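Local coordinates for protein glucokinase (Thermus thermophilus, PDB 3VOV) that phosphorylates glucose and probably other hexoses as a zinc-containing sugar kinase of the ROK family, within the actin-like ATPase clan, at residues 1-14 / 17-31. Residues are numbered along the deposited sequence; the frame is centred on the assembly and turned at random.
Sequences MKVVGLDLGGTKIA and VFDGKRLLSKVVVPT
Thr31 holds OG1 anti to its own carbonyl carbon (chi1 -55°), which turns the hydroxyl into the turn, toward Gly9 O and the Lys12 backbone, and lays CG2 beside Leu8, 3.8 Å from its CD1. The hydroxyl donates to Gly9 O over 2.7 Å, approaching from above the carbonyl plane, while Thr31 N reaches Thr11 O at 2.8 Å in a nearly straight bond. Two donors of one residue thus grip the turn between strands 3-8 and 12-18, the glycine-rich turn that in this clan is associated with nucleotide phosphates. Strand 27-30, which leads into Thr31, runs antiparallel to strand 12-14. Ile13 and Val29 bond reciprocally, Ile13 N to Val29 O at 2.8 Å and Val29 N to Ile13 O at 3.0 Å, and Val29 CG2 lies 3.7 Å from Ile13 CB, on the face where Ile13 meets helix 36-54. At the far end of the first hairpin, Val3 and Phe18 form another hydrogen-bonded pair; with CG anti to the backbone N (chi1 176°), the Phe18 ring leads away toward helix 284-299, its edge near Val3 CG2. Beyond it, Asp19 OD1 accepts from Lys21 N and Arg22 N in an Asx motif, the Lys21 bond being an Asx turn, and the aliphatic part of Lys2 crosses Leu24, CE to CD1 4.0 Å. Replacing Thr31 with an alanine would probably leave Gly9 O without its hydroxyl donor and open a gap beside Leu8. Backbone bonds set the strand register, whereas a side-chain hydroxyl ties the glycine turn to the residue just after strand 27-30, consistent with a fixed shape for that loop.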
loop_
_atom_site.group_PDB
_atom_site.type_symbol
_atom_site.label_atom_id
_atom_site.label_comp_id
_atom_site.label_asym_id
_atom_site.label_seq_id
_atom_site.Cartn_x
_atom_site.Cartn_y
_atom_site.Cartn_z
ATOM N N MET B 1 -1.138 26.219 45.214
ATOM C CA MET B 1 -2.355 26.427 44.339
ATOM C C MET B 1 -3.133 25.113 44.155
ATOM O O MET B 1 -2.525 24.050 43.924
ATOM C CB MET B 1 -1.944 27.082 43.015
ATOM C CG MET B 1 -3.087 27.830 42.288
ATOM S SD MET B 1 -3.518 26.752 40.932
ATOM C CE MET B 1 -2.060 26.945 39.874
ATOM N N LYS B 2 -4.449 25.172 44.326
ATOM C CA LYS B 2 -5.316 24.010 44.177
ATOM C C LYS B 2 -6.307 24.229 43.061
ATOM O O LYS B 2 -6.819 25.346 42.902
ATOM C CB LYS B 2 -6.135 23.749 45.465
ATOM C CG LYS B 2 -5.456 22.835 46.525
ATOM C CD LYS B 2 -4.040 23.262 46.798
ATOM C CE LYS B 2 -3.561 22.869 48.198
ATOM N NZ LYS B 2 -2.488 23.859 48.553
ATOM N N VAL B 3 -6.587 23.165 42.303
ATOM C CA VAL B 3 -7.698 23.172 41.335
ATOM C C VAL B 3 -8.527 21.942 41.565
ATOM O O VAL B 3 -8.187 21.149 42.422
ATOM C CB VAL B 3 -7.195 23.185 39.865
ATOM C CG1 VAL B 3 -6.318 24.408 39.632
ATOM C CG2 VAL B 3 -6.398 21.862 39.553
ATOM N N VAL B 4 -9.604 21.791 40.792
ATOM C CA VAL B 4 -10.418 20.586 40.772
ATOM C C VAL B 4 -10.336 20.001 39.364
ATOM O O VAL B 4 -10.452 20.748 38.410
ATOM C CB VAL B 4 -11.885 20.902 41.074
ATOM C CG1 VAL B 4 -12.763 19.678 40.845
ATOM C CG2 VAL B 4 -12.023 21.445 42.545
ATOM N N GLY B 5 -10.057 18.693 39.249
ATOM C CA GLY B 5 -10.152 18.017 37.969
ATOM C C GLY B 5 -11.476 17.292 37.878
ATOM O O GLY B 5 -11.982 16.800 38.886
ATOM N N LEU B 6 -12.028 17.218 36.674
ATOM C CA LEU B 6 -13.218 16.409 36.399
ATOM C C LEU B 6 -12.953 15.594 35.141
ATOM O O LEU B 6 -12.387 16.127 34.164
ATOM C CB LEU B 6 -14.451 17.306 36.149
ATOM C CG LEU B 6 -14.986 18.139 37.306
ATOM C CD1 LEU B 6 -15.975 19.263 36.880
ATOM C CD2 LEU B 6 -15.679 17.147 38.265
ATOM N N ASP B 7 -13.350 14.324 35.131
ATOM C CA ASP B 7 -13.184 13.498 33.920
ATOM C C ASP B 7 -14.575 12.961 33.593
ATOM O O ASP B 7 -15.139 12.192 34.392
ATOM C CB ASP B 7 -12.153 12.357 34.141
ATOM C CG ASP B 7 -11.786 11.612 32.829
ATOM O OD1 ASP B 7 -11.928 12.184 31.715
ATOM O OD2 ASP B 7 -11.354 10.441 32.884
ATOM N N LEU B 8 -15.161 13.401 32.475
ATOM C CA LEU B 8 -16.525 13.039 32.164
ATOM C C LEU B 8 -16.482 11.837 31.233
ATOM O O LEU B 8 -16.044 11.980 30.112
ATOM C CB LEU B 8 -17.242 14.195 31.454
ATOM C CG LEU B 8 -18.603 13.860 30.796
ATOM C CD1 LEU B 8 -19.702 13.391 31.866
ATOM C CD2 LEU B 8 -19.122 15.057 29.958
ATOM N N GLY B 9 -16.909 10.662 31.699
ATOM C CA GLY B 9 -17.009 9.481 30.809
ATOM C C GLY B 9 -18.448 9.068 30.532
ATOM O O GLY B 9 -19.413 9.641 31.087
ATOM N N GLY B 10 -18.605 8.063 29.667
ATOM C CA GLY B 10 -19.934 7.576 29.297
ATOM C C GLY B 10 -20.648 6.929 30.473
ATOM O O GLY B 10 -21.849 7.090 30.609
ATOM N N THR B 11 -19.888 6.250 31.340
ATOM C CA THR B 11 -20.407 5.491 32.486
ATOM C C THR B 11 -20.336 6.314 33.779
ATOM O O THR B 11 -21.319 6.394 34.531
ATOM C CB THR B 11 -19.529 4.241 32.715
ATOM O OG1 THR B 11 -19.373 3.537 31.488
ATOM C CG2 THR B 11 -20.094 3.296 33.807
ATOM N N LYS B 12 -19.155 6.894 34.028
ATOM C CA LYS B 12 -18.804 7.552 35.296
ATOM C C LYS B 12 -18.227 8.960 35.128
ATOM O O LYS B 12 -17.556 9.275 34.137
ATOM C CB LYS B 12 -17.757 6.710 36.031
ATOM C CG LYS B 12 -18.254 5.297 36.427
ATOM C CD LYS B 12 -19.306 5.418 37.545
ATOM C CE LYS B 12 -19.736 4.069 38.152
ATOM N NZ LYS B 12 -18.640 3.080 38.054
ATOM N N ILE B 13 -18.478 9.793 36.130
ATOM C CA ILE B 13 -17.767 11.057 36.301
ATOM C C ILE B 13 -16.773 10.870 37.456
ATOM O O ILE B 13 -17.158 10.402 38.530
ATOM C CB ILE B 13 -18.761 12.170 36.723
ATOM C CG1 ILE B 13 -19.712 12.472 35.549
ATOM C CG2 ILE B 13 -18.003 13.387 37.297
ATOM C CD1 ILE B 13 -20.902 13.300 35.881
ATOM N N ALA B 14 -15.508 11.247 37.224
ATOM C CA ALA B 14 -14.506 11.334 38.274
ATOM C C ALA B 14 -14.164 12.784 38.612
ATOM O O ALA B 14 -14.108 13.663 37.716
ATOM C CB ALA B 14 -13.244 10.559 37.868
ATOM N N VAL B 17 -9.784 17.206 43.878
ATOM C CA VAL B 17 -8.908 18.357 44.117
ATOM C C VAL B 17 -7.489 17.899 43.830
ATOM O O VAL B 17 -7.171 16.726 44.040
ATOM C CB VAL B 17 -9.049 18.922 45.574
ATOM C CG1 VAL B 17 -8.074 20.056 45.832
ATOM C CG2 VAL B 17 -10.499 19.421 45.831
ATOM N N PHE B 18 -6.677 18.783 43.274
ATOM C CA PHE B 18 -5.376 18.415 42.780
ATOM C C PHE B 18 -4.463 19.534 43.196
ATOM O O PHE B 18 -4.841 20.687 43.068
ATOM C CB PHE B 18 -5.413 18.352 41.248
ATOM C CG PHE B 18 -4.090 18.072 40.599
ATOM C CD1 PHE B 18 -3.505 16.809 40.701
ATOM C CD2 PHE B 18 -3.436 19.067 39.862
ATOM C CE1 PHE B 18 -2.292 16.549 40.091
ATOM C CE2 PHE B 18 -2.269 18.821 39.224
ATOM C CZ PHE B 18 -1.654 17.536 39.343
ATOM N N ASP B 19 -3.242 19.210 43.623
ATOM C CA ASP B 19 -2.352 20.261 44.136
ATOM C C ASP B 19 -1.167 20.597 43.242
ATOM O O ASP B 19 -0.265 21.375 43.644
ATOM C CB ASP B 19 -1.871 19.900 45.533
ATOM C CG ASP B 19 -0.929 18.700 45.537
ATOM O OD1 ASP B 19 -0.478 18.241 44.450
ATOM O OD2 ASP B 19 -0.636 18.216 46.645
ATOM N N GLY B 20 -1.183 20.058 42.018
ATOM C CA GLY B 20 -0.104 20.282 41.063
ATOM C C GLY B 20 0.702 19.010 40.896
ATOM O O GLY B 20 1.352 18.823 39.849
ATOM N N LYS B 21 0.604 18.103 41.882
ATOM C CA LYS B 21 1.325 16.808 41.837
ATOM C C LYS B 21 0.436 15.643 42.208
ATOM O O LYS B 21 0.585 14.585 41.645
ATOM C CB LYS B 21 2.559 16.801 42.782
ATOM C CG LYS B 21 3.791 17.618 42.279
ATOM C CD LYS B 21 4.134 17.300 40.779
ATOM C CE LYS B 21 5.616 17.536 40.385
ATOM N NZ LYS B 21 5.751 17.377 38.870
ATOM N N ARG B 22 -0.464 15.833 43.170
ATOM C CA ARG B 22 -1.277 14.743 43.717
ATOM C C ARG B 22 -2.712 15.112 43.837
ATOM O O ARG B 22 -3.045 16.279 44.066
ATOM C CB ARG B 22 -0.808 14.321 45.143
ATOM C CG ARG B 22 0.590 13.745 45.185
ATOM C CD ARG B 22 0.911 13.208 46.575
ATOM N NE ARG B 22 2.159 12.475 46.552
ATOM C CZ ARG B 22 3.356 13.028 46.660
ATOM N NH1 ARG B 22 3.467 14.342 46.836
ATOM N NH2 ARG B 22 4.437 12.248 46.657
ATOM N N LEU B 23 -3.575 14.102 43.693
ATOM C CA LEU B 23 -4.973 14.277 44.055
ATOM C C LEU B 23 -5.087 14.430 45.579
ATOM O O LEU B 23 -4.429 13.688 46.308
ATOM C CB LEU B 23 -5.758 13.054 43.617
ATOM C CG LEU B 23 -5.934 12.889 42.078
ATOM C CD1 LEU B 23 -6.608 11.531 41.709
ATOM C CD2 LEU B 23 -6.701 14.095 41.531
ATOM N N LEU B 24 -5.918 15.363 46.056
ATOM C CA LEU B 24 -6.216 15.434 47.498
ATOM C C LEU B 24 -7.523 14.769 47.845
ATOM O O LEU B 24 -7.820 14.599 49.032
ATOM C CB LEU B 24 -6.177 16.875 48.047
ATOM C CG LEU B 24 -4.899 17.649 47.694
ATOM C CD1 LEU B 24 -4.949 19.112 48.146
ATOM C CD2 LEU B 24 -3.646 16.970 48.213
ATOM N N SER B 25 -8.301 14.402 46.819
ATOM C CA SER B 25 -9.550 13.682 46.955
ATOM C C SER B 25 -9.864 12.963 45.660
ATOM O O SER B 25 -9.277 13.262 44.617
ATOM C CB SER B 25 -10.725 14.614 47.344
ATOM O OG SER B 25 -10.914 15.687 46.412
ATOM N N LYS B 26 -10.775 11.998 45.731
ATOM C CA LYS B 26 -11.237 11.285 44.546
ATOM C C LYS B 26 -12.683 10.788 44.665
ATOM O O LYS B 26 -12.980 9.926 45.487
ATOM C CB LYS B 26 -10.321 10.113 44.174
ATOM C CG LYS B 26 -10.773 9.497 42.872
ATOM C CD LYS B 26 -9.745 8.663 42.181
ATOM C CE LYS B 26 -10.350 8.064 40.908
ATOM N NZ LYS B 26 -9.485 6.967 40.436
ATOM N N VAL B 27 -13.559 11.285 43.785
ATOM C CA VAL B 27 -15.003 11.024 43.893
ATOM C C VAL B 27 -15.395 10.427 42.594
ATOM O O VAL B 27 -14.964 10.879 41.525
ATOM C CB VAL B 27 -15.771 12.335 44.179
ATOM C CG1 VAL B 27 -17.318 12.205 43.902
ATOM C CG2 VAL B 27 -15.492 12.782 45.609
ATOM N N VAL B 28 -16.172 9.362 42.644
ATOM C CA VAL B 28 -16.661 8.775 41.398
ATOM C C VAL B 28 -18.163 8.583 41.552
ATOM O O VAL B 28 -18.616 8.098 42.607
ATOM C CB VAL B 28 -15.897 7.467 41.019
ATOM C CG1 VAL B 28 -16.490 6.786 39.789
ATOM C CG2 VAL B 28 -14.366 7.742 40.852
ATOM N N VAL B 29 -18.913 9.040 40.534
ATOM C CA VAL B 29 -20.360 9.008 40.511
ATOM C C VAL B 29 -20.812 8.570 39.114
ATOM O O VAL B 29 -20.071 8.699 38.152
ATOM C CB VAL B 29 -20.985 10.394 40.875
ATOM C CG1 VAL B 29 -20.623 10.790 42.343
ATOM C CG2 VAL B 29 -20.514 11.494 39.942
ATOM N N PRO B 30 -22.032 8.030 39.000
ATOM C CA PRO B 30 -22.502 7.620 37.657
ATOM C C PRO B 30 -22.755 8.837 36.745
ATOM O O PRO B 30 -23.140 9.902 37.237
ATOM C CB PRO B 30 -23.818 6.864 37.959
ATOM C CG PRO B 30 -23.690 6.464 39.464
ATOM C CD PRO B 30 -23.019 7.703 40.054
ATOM N N THR B 31 -22.556 8.682 35.436
ATOM C CA THR B 31 -22.894 9.769 34.515
ATOM C C THR B 31 -24.400 9.732 34.205
ATOM O O THR B 31 -24.880 8.722 33.716
ATOM C CB THR B 31 -22.118 9.637 33.192
ATOM O OG1 THR B 31 -20.711 9.561 33.459
ATOM C CG2 THR B 31 -22.430 10.798 32.259
#